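Local structure of cell wall mannoprotein 1 (Neosartorya fumigata, 5J5L) at residues T5-L10 and T70-G75; K14-T19 and E41-S46; D54-S59 and S118-D123. The protein binds lipids such as arachidonic acid and is probably a constitutive cell wall protein targeted by the host humoral immune response. One frame throughout, in Å; residues are numbered along the deposited sequence.

Contact 1. Residues T5-L10 and T70-G75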
loop_
_atom_site.group_PDB
_atom_site.type_symbol
_atom_site.label_atom_id
_atom_site.label_comp_id
_atom_site.label_asym_id
_atom_site.label_seq_id
_atom_site.Cartn_x
_atom_site.Cartn_y
_atom_site.Cartn_z
ATOM N N THR A 5 14.516 3.529 10.425
ATOM C CA THR A 5 14.449 3.577 8.967
ATOM C C THR A 5 13.155 2.975 8.435
ATOM O O THR A 5 12.509 3.534 7.545
ATOM C CB THR A 5 15.674 2.878 8.325
ATOM O OG1 THR A 5 16.876 3.504 8.781
ATOM C CG2 THR A 5 15.624 2.959 6.800
ATOM N N ILE A 6 12.770 1.822 8.974
ATOM C CA ILE A 6 11.536 1.177 8.575
ATOM C C ILE A 6 10.341 2.098 8.902
ATOM O O ILE A 6 9.440 2.243 8.078
ATOM C CB ILE A 6 11.364 -0.196 9.262
ATOM C CG1 ILE A 6 12.460 -1.156 8.798
ATOM C CG2 ILE A 6 9.975 -0.761 8.989
ATOM C CD1 ILE A 6 12.581 -2.399 9.647
ATOM N N LEU A 7 10.340 2.728 10.077
ATOM C CA LEU A 7 9.216 3.612 10.443
ATOM C C LEU A 7 9.123 4.799 9.486
ATOM O O LEU A 7 8.021 5.158 9.046
ATOM C CB LEU A 7 9.330 4.103 11.873
ATOM C CG LEU A 7 9.225 2.996 12.927
ATOM C CD1 LEU A 7 9.585 3.515 14.301
ATOM C CD2 LEU A 7 7.843 2.396 12.939
ATOM N N SER A 8 10.267 5.391 9.164
ATOM C CA SER A 8 10.311 6.497 8.215
ATOM C C SER A 8 9.794 6.014 6.846
ATOM O O SER A 8 9.020 6.720 6.178
ATOM C CB SER A 8 11.737 7.041 8.115
ATOM O OG SER A 8 11.823 8.100 7.176
ATOM N N ASP A 9 10.212 4.812 6.441
ATOM C CA ASP A 9 9.763 4.224 5.175
ATOM C C ASP A 9 8.245 4.066 5.147
ATOM O O ASP A 9 7.610 4.314 4.125
ATOM C CB ASP A 9 10.360 2.835 4.950
ATOM C CG ASP A 9 11.836 2.842 4.640
ATOM O OD1 ASP A 9 12.435 3.896 4.276
ATOM O OD2 ASP A 9 12.419 1.731 4.708
ATOM N N LEU A 10 7.676 3.592 6.252
ATOM C CA LEU A 10 6.235 3.378 6.326
ATOM C C LEU A 10 5.478 4.710 6.299
ATOM O O LEU A 10 4.386 4.793 5.739
ATOM C CB LEU A 10 5.868 2.569 7.555
ATOM C CG LEU A 10 6.337 1.100 7.506
ATOM C CD1 LEU A 10 6.181 0.441 8.871
ATOM C CD2 LEU A 10 5.639 0.298 6.430
ATOM N N THR A 70 4.629 -2.699 13.861
ATOM C CA THR A 70 3.302 -3.331 13.732
ATOM C C THR A 70 2.197 -2.290 13.659
ATOM O O THR A 70 1.331 -2.339 12.789
ATOM C CB THR A 70 3.035 -4.284 14.921
ATOM O OG1 THR A 70 3.993 -5.339 14.898
ATOM C CG2 THR A 70 1.644 -4.890 14.872
ATOM N N ASN A 71 2.228 -1.329 14.570
ATOM C CA ASN A 71 1.207 -0.294 14.572
ATOM C C ASN A 71 1.269 0.619 13.364
ATOM O O ASN A 71 0.231 1.093 12.893
ATOM C CB ASN A 71 1.282 0.527 15.851
ATOM C CG ASN A 71 0.698 -0.209 17.041
ATOM O OD1 ASN A 71 0.540 -1.437 17.026
ATOM N ND2 ASN A 71 0.377 0.539 18.088
ATOM N N ALA A 72 2.480 0.883 12.879
ATOM C CA ALA A 72 2.633 1.716 11.697
ATOM C C ALA A 72 2.072 0.979 10.492
ATOM O O ALA A 72 1.385 1.582 9.669
ATOM C CB ALA A 72 4.085 2.110 11.479
ATOM N N LEU A 73 2.361 -0.317 10.383
ATOM C CA LEU A 73 1.849 -1.095 9.244
ATOM C C LEU A 73 0.324 -1.178 9.313
ATOM O O LEU A 73 -0.379 -0.881 8.323
ATOM C CB LEU A 73 2.458 -2.500 9.226
ATOM C CG LEU A 73 2.005 -3.413 8.089
ATOM C CD1 LEU A 73 2.377 -2.820 6.734
ATOM C CD2 LEU A 73 2.610 -4.783 8.274
ATOM N N LEU A 74 -0.196 -1.557 10.477
ATOM C CA LEU A 74 -1.647 -1.671 10.654
ATOM C C LEU A 74 -2.353 -0.330 10.468
ATOM O O LEU A 74 -3.487 -0.285 9.993
ATOM C CB LEU A 74 -1.987 -2.240 12.028
ATOM C CG LEU A 74 -2.116 -3.761 12.126
ATOM C CD1 LEU A 74 -1.068 -4.491 11.296
ATOM C CD2 LEU A 74 -2.049 -4.170 13.582
ATOM N N GLY A 75 -1.684 0.753 10.857
ATOM C CA GLY A 75 -2.211 2.100 10.638
ATOM C C GLY A 75 -2.406 2.448 9.186
ATOM O O GLY A 75 -3.242 3.299 8.852
#
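Leu10 reaches helix 63-89 with its CD1 methyl, and Ala72 receives it. Leu10 CB points at the opposing segment and lies 4.3 Å from Ala72 CB. CG stands farther back, at 4.7 Å from Ala72 CB, and the two methyls divide beyond it. CD1 closes to 3.7 Å from Ala72 CB, and the same methyl lies 4.2 Å from the backbone N of Leu73. CD2 takes the other direction, ending 4.5 Å from Leu73 CD1. One turn earlier, Leu7 has CG anti to its carbonyl carbon (chi1 -65°), and its CD2 comes in to 4.0 Å from Ala72 CB. The single methyl of Ala72 thus meets two leucines of helix 3-26. The axes of the two segments approach to 9.9 Å and run nearly parallel, 11° apart. Outside the pair, Leu10 also rests on Leu117 of helix 100-124, while Leu73 leans on Ile133 of helix 127-150, so this face continues into the interior of the helical bundle. No hydrogen bond spans the segments; their 145 Å² of buried surface joins two parallel helices through methyl-on-methyl dispersion and exclusion of water, with no directional bond to fix their register.

Contact 2. Residues K14-T19 and E41-S46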
loop_
_atom_site.group_PDB
_atom_site.type_symbol
_atom_site.label_atom_id
_atom_site.label_comp_id
_atom_site.label_asym_id
_atom_site.label_seq_id
_atom_site.Cartn_x
_atom_site.Cartn_y
_atom_site.Cartn_z
ATOM N N LYS A 14 2.607 5.997 3.699
ATOM C CA LYS A 14 1.346 6.601 4.142
ATOM C C LYS A 14 1.092 7.896 3.380
ATOM O O LYS A 14 -0.010 8.140 2.870
ATOM C CB LYS A 14 1.398 6.892 5.644
ATOM C CG LYS A 14 0.062 7.299 6.250
ATOM C CD LYS A 14 0.238 7.615 7.725
ATOM C CE LYS A 14 -1.083 7.741 8.458
ATOM N NZ LYS A 14 -1.569 6.419 8.948
ATOM N N THR A 15 2.113 8.739 3.309
ATOM C CA THR A 15 1.991 9.990 2.565
ATOM C C THR A 15 1.653 9.755 1.093
ATOM O O THR A 15 0.747 10.410 0.555
ATOM C CB THR A 15 3.252 10.849 2.748
ATOM O OG1 THR A 15 3.405 11.093 4.142
ATOM C CG2 THR A 15 3.125 12.177 2.021
ATOM N N ASP A 16 2.334 8.797 0.451
ATOM C CA ASP A 16 2.064 8.447 -0.947
ATOM C C ASP A 16 0.601 8.054 -1.157
ATOM O O ASP A 16 -0.033 8.494 -2.120
ATOM C CB ASP A 16 2.911 7.256 -1.405
ATOM C CG ASP A 16 4.407 7.540 -1.470
ATOM O OD1 ASP A 16 4.863 8.718 -1.589
ATOM O OD2 ASP A 16 5.159 6.523 -1.465
ATOM N N ILE A 17 0.088 7.189 -0.274
ATOM C CA ILE A 17 -1.280 6.697 -0.383
ATOM C C ILE A 17 -2.269 7.855 -0.292
ATOM O O ILE A 17 -3.207 7.936 -1.089
ATOM C CB ILE A 17 -1.607 5.634 0.684
ATOM C CG1 ILE A 17 -0.793 4.350 0.436
ATOM C CG2 ILE A 17 -3.093 5.295 0.682
ATOM C CD1 ILE A 17 -0.662 3.456 1.659
ATOM N N ASN A 18 -2.058 8.745 0.671
ATOM C CA ASN A 18 -3.003 9.835 0.866
ATOM C C ASN A 18 -2.961 10.826 -0.283
ATOM O O ASN A 18 -3.991 11.355 -0.674
ATOM C CB ASN A 18 -2.778 10.462 2.224
ATOM C CG ASN A 18 -3.190 9.515 3.343
ATOM O OD1 ASN A 18 -4.205 8.795 3.230
ATOM N ND2 ASN A 18 -2.413 9.486 4.405
ATOM N N THR A 19 -1.788 11.001 -0.877
ATOM C CA THR A 19 -1.674 11.796 -2.098
ATOM C C THR A 19 -2.434 11.148 -3.258
ATOM O O THR A 19 -3.186 11.818 -3.960
ATOM C CB THR A 19 -0.201 12.034 -2.461
ATOM O OG1 THR A 19 0.436 12.699 -1.362
ATOM C CG2 THR A 19 -0.077 12.867 -3.728
ATOM N N GLU A 41 1.625 6.697 -8.176
ATOM C CA GLU A 41 1.488 5.261 -7.971
ATOM C C GLU A 41 2.824 4.540 -8.120
ATOM O O GLU A 41 3.109 3.602 -7.373
ATOM C CB GLU A 41 0.457 4.683 -8.916
ATOM C CG GLU A 41 0.120 3.223 -8.645
ATOM C CD GLU A 41 1.119 2.237 -9.206
ATOM O OE1 GLU A 41 1.910 2.596 -10.114
ATOM O OE2 GLU A 41 1.079 1.058 -8.755
ATOM N N GLN A 42 3.643 4.983 -9.075
ATOM C CA GLN A 42 4.944 4.350 -9.321
ATOM C C GLN A 42 5.926 4.690 -8.199
ATOM O O GLN A 42 6.745 3.845 -7.807
ATOM C CB GLN A 42 5.480 4.740 -10.688
ATOM C CG GLN A 42 4.712 4.065 -11.819
ATOM C CD GLN A 42 5.091 2.599 -11.983
ATOM O OE1 GLN A 42 4.313 1.695 -11.657
ATOM N NE2 GLN A 42 6.288 2.361 -12.469
ATOM N N GLN A 43 5.824 5.918 -7.681
ATOM C CA GLN A 43 6.582 6.312 -6.477
ATOM C C GLN A 43 6.188 5.427 -5.297
ATOM O O GLN A 43 7.048 4.958 -4.536
ATOM C CB GLN A 43 6.344 7.780 -6.143
ATOM C CG GLN A 43 7.283 8.322 -5.070
ATOM C CD GLN A 43 8.755 8.160 -5.431
ATOM O OE1 GLN A 43 9.214 8.637 -6.468
ATOM N NE2 GLN A 43 9.510 7.480 -4.563
ATOM N N LEU A 44 4.890 5.183 -5.158
ATOM C CA LEU A 44 4.380 4.315 -4.100
ATOM C C LEU A 44 4.973 2.912 -4.221
ATOM O O LEU A 44 5.455 2.351 -3.234
ATOM C CB LEU A 44 2.847 4.260 -4.117
ATOM C CG LEU A 44 2.137 3.273 -3.185
ATOM C CD1 LEU A 44 2.583 3.450 -1.744
ATOM C CD2 LEU A 44 0.630 3.401 -3.306
ATOM N N GLU A 45 4.953 2.352 -5.428
ATOM C CA GLU A 45 5.568 1.036 -5.657
ATOM C C GLU A 45 7.035 1.000 -5.207
ATOM O O GLU A 45 7.464 0.075 -4.510
ATOM C CB GLU A 45 5.464 0.625 -7.129
ATOM C CG GLU A 45 4.061 0.280 -7.611
ATOM C CD GLU A 45 4.043 -0.397 -8.981
ATOM O OE1 GLU A 45 5.088 -0.872 -9.453
ATOM O OE2 GLU A 45 2.970 -0.467 -9.609
ATOM N N SER A 46 7.790 2.027 -5.591
ATOM C CA SER A 46 9.198 2.137 -5.246
ATOM C C SER A 46 9.383 2.215 -3.728
ATOM O O SER A 46 10.288 1.593 -3.170
ATOM C CB SER A 46 9.793 3.389 -5.900
ATOM O OG SER A 46 11.186 3.478 -5.692
#
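Asp16 and Leu44 form the first shell, and their CA atoms, 5.7 Å apart, mark the closest backbone pair of this antiparallel crossing between consecutive helices 3-26 and 31-56. Asp16 touches with its aliphatic root: CB is 3.8 Å from Leu44 CD1. With CG anti to the carbonyl carbon (chi1 -67°), its carboxylate lies against the opposing backbone, where OD2 is 3.5 Å from Leu44 CA. Leu44 has its CG anti to the backbone N (chi1 173°), and both its methyls, CD1 and CD2, lie 4.1 Å from Ile17 CG1, the two side chains crossing obliquely. The axes of the two segments pass 9.4 Å apart, their N-to-C directions 160° apart.

Further out, Ile13, Leu20 and Leu110 also pack on Leu44, whose side chain is about 4 Å from the bound arachidonic acid, while Ile17 rests on Ile80 of helix 63-89. At the outer edge, Gln43 approaches Asp16, its CG 4.3 Å from OD1, but its amide NE2 is hydrogen-bonded to Asp47.

Asp47 also brings a carboxylate close to that of Asp16, which might raise the proton affinity of one of them. With no hydrogen bond between the segments, the crossing is apolar around Leu44, next to the lipid, and acidic at the outer margin, where the carboxylates of Asp16 and Asp47 lie close; Asp16 bridges the two characters, its CB on Leu44 and its carboxylate at that margin.

Contact 3. Residues D54-S59 and S118-D123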
loop_
_atom_site.group_PDB
_atom_site.type_symbol
_atom_site.label_atom_id
_atom_site.label_comp_id
_atom_site.label_asym_id
_atom_site.label_seq_id
_atom_site.Cartn_x
_atom_site.Cartn_y
_atom_site.Cartn_z
ATOM N N ASP A 54 14.641 -2.576 3.277
ATOM C CA ASP A 54 15.111 -2.136 4.578
ATOM C C ASP A 54 14.741 -3.138 5.673
ATOM O O ASP A 54 15.537 -3.385 6.590
ATOM C CB ASP A 54 14.567 -0.731 4.900
ATOM C CG ASP A 54 15.258 0.365 4.081
ATOM O OD1 ASP A 54 16.396 0.136 3.619
ATOM O OD2 ASP A 54 14.679 1.457 3.895
ATOM N N ALA A 55 13.545 -3.707 5.585
ATOM C CA ALA A 55 13.101 -4.721 6.547
ATOM C C ALA A 55 13.956 -5.979 6.428
ATOM O O ALA A 55 14.351 -6.559 7.452
ATOM C CB ALA A 55 11.636 -5.068 6.325
ATOM N N LYS A 56 14.244 -6.388 5.190
ATOM C CA LYS A 56 15.118 -7.554 4.959
ATOM C C LYS A 56 16.520 -7.350 5.516
ATOM O O LYS A 56 17.198 -8.322 5.868
ATOM C CB LYS A 56 15.207 -7.895 3.473
ATOM C CG LYS A 56 13.935 -8.504 2.918
ATOM C CD LYS A 56 14.161 -8.996 1.501
ATOM C CE LYS A 56 12.869 -9.462 0.859
ATOM N NZ LYS A 56 13.085 -9.780 -0.579
ATOM N N ALA A 57 16.952 -6.096 5.611
ATOM C CA ALA A 57 18.275 -5.770 6.140
ATOM C C ALA A 57 18.318 -5.600 7.667
ATOM O O ALA A 57 19.382 -5.313 8.221
ATOM C CB ALA A 57 18.798 -4.514 5.457
ATOM N N THR A 58 17.194 -5.826 8.343
ATOM C CA THR A 58 17.024 -5.467 9.754
ATOM C C THR A 58 16.985 -6.706 10.669
ATOM O O THR A 58 16.453 -7.750 10.282
ATOM C CB THR A 58 15.749 -4.616 9.914
ATOM O OG1 THR A 58 15.932 -3.383 9.217
ATOM C CG2 THR A 58 15.457 -4.310 11.374
ATOM N N SER A 59 17.584 -6.589 11.862
ATOM C CA SER A 59 17.622 -7.681 12.839
ATOM C C SER A 59 16.327 -7.790 13.637
ATOM O O SER A 59 15.548 -6.828 13.718
ATOM C CB SER A 59 18.781 -7.485 13.828
ATOM O OG SER A 59 20.027 -7.466 13.159
ATOM N N SER A 118 4.771 -7.013 4.029
ATOM C CA SER A 118 4.191 -7.593 5.243
ATOM C C SER A 118 4.957 -8.826 5.678
ATOM O O SER A 118 5.244 -9.018 6.879
ATOM C CB SER A 118 2.728 -7.944 5.036
ATOM O OG SER A 118 2.250 -8.647 6.173
ATOM N N GLY A 119 5.279 -9.689 4.717
ATOM C CA GLY A 119 6.072 -10.883 4.998
ATOM C C GLY A 119 7.419 -10.581 5.643
ATOM O O GLY A 119 7.843 -11.273 6.587
ATOM N N ALA A 120 8.092 -9.558 5.123
ATOM C CA ALA A 120 9.397 -9.146 5.638
ATOM C C ALA A 120 9.295 -8.564 7.057
ATOM O O ALA A 120 10.171 -8.800 7.898
ATOM C CB ALA A 120 10.055 -8.150 4.690
ATOM N N LEU A 121 8.213 -7.842 7.334
ATOM C CA LEU A 121 7.996 -7.262 8.665
ATOM C C LEU A 121 7.594 -8.344 9.661
ATOM O O LEU A 121 8.033 -8.335 10.814
ATOM C CB LEU A 121 6.926 -6.171 8.626
ATOM C CG LEU A 121 7.272 -4.923 7.815
ATOM C CD1 LEU A 121 6.065 -4.010 7.775
ATOM C CD2 LEU A 121 8.498 -4.219 8.353
ATOM N N GLN A 122 6.791 -9.299 9.214
ATOM C CA GLN A 122 6.456 -10.447 10.064
ATOM C C GLN A 122 7.721 -11.166 10.494
ATOM O O GLN A 122 7.790 -11.664 11.614
ATOM C CB GLN A 122 5.534 -11.431 9.345
ATOM C CG GLN A 122 4.108 -10.927 9.185
ATOM C CD GLN A 122 3.235 -11.876 8.388
ATOM O OE1 GLN A 122 3.212 -13.086 8.640
ATOM N NE2 GLN A 122 2.495 -11.321 7.409
ATOM N N ASP A 123 8.723 -11.212 9.613
ATOM C CA ASP A 123 9.921 -12.023 9.874
ATOM C C ASP A 123 10.727 -11.471 11.049
ATOM O O ASP A 123 11.365 -12.237 11.783
ATOM C CB ASP A 123 10.802 -12.135 8.610
ATOM C CG ASP A 123 10.324 -13.246 7.636
ATOM O OD1 ASP A 123 9.599 -14.178 8.061
ATOM O OD2 ASP A 123 10.691 -13.182 6.440
HETATM O O HOH W 1 12.716 -9.245 6.943
#
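Leu121 meets Ala55 through a methyl placed by two torsions: chi1 of -65° sets CG anti to the carbonyl carbon, and chi2 of 175° extends CD1 away from CA, leaving CD2 as the branch that reaches across to 3.8 Å from Ala55 CB. The setting is an all-helical bundle, and the contact joins the C-terminal ends of helix 31-56 and helix 100-124. Ala55 CB also lies 3.8 Å from Ala120 CB. These small side chains allow a close backbone approach, with the CA atoms of Ala55 and Ala120 only 5.8 Å apart. Lys56 adds the aliphatic part of its chain, CG standing 4.3 Å from Ala120 CB at the exposed margin. On the inner side, Leu121 packs against Ile6 of helix 3-26 and Val69 of helix 63-89.

Water 1 spans the two backbones. It is 2.8 Å from Ala120 O and makes a weak, 3.2 Å hydrogen bond to Ala55 O. Since more acceptors surround it than it has protons, both donations need not be made at once. Helix 31-56 ends here, and its last turn is closed from within the segment: Thr58 OG1 donates to Asp54 O at 2.7 Å, with a C=O...donor angle of 146° and the hydroxyl tilted out of the carbonyl plane. The peptide N of Thr58 binds Ala55 O, so that carbonyl has a partner besides the water. On the opposite flank of helix 100-124, Ser118 OG is hydrogen-bonded to Thr137 OG1 of helix 127-150. The same serine oxygen accepts the amide of Gln122 one turn later, with NE2 3.0 Å away and OG lying close to the amide plane.

Contacts 1 and 2 share helix 3-26, their centres are 14 Å apart, and they meet where Lys14 NZ lies 3.5 Å from Gly75 O; the same amine forms a salt bridge with Asp79. Contacts 1 and 3 are closer, at 11 Å between centres, and join in the core, where Leu73 CD2 is 3.6 Å from Leu121 CD1. Contacts 2 and 3 both use helix 31-56 but do not touch, with centres 20 Å apart. Side-chain distances to the arachidonic acid rise from about 4 Å at Leu44 to about 9 Å at Leu73 and about 12 Å at Leu121, so contact 2 adjoins the lipid while contacts 1 and 3 pack the bundle beyond it.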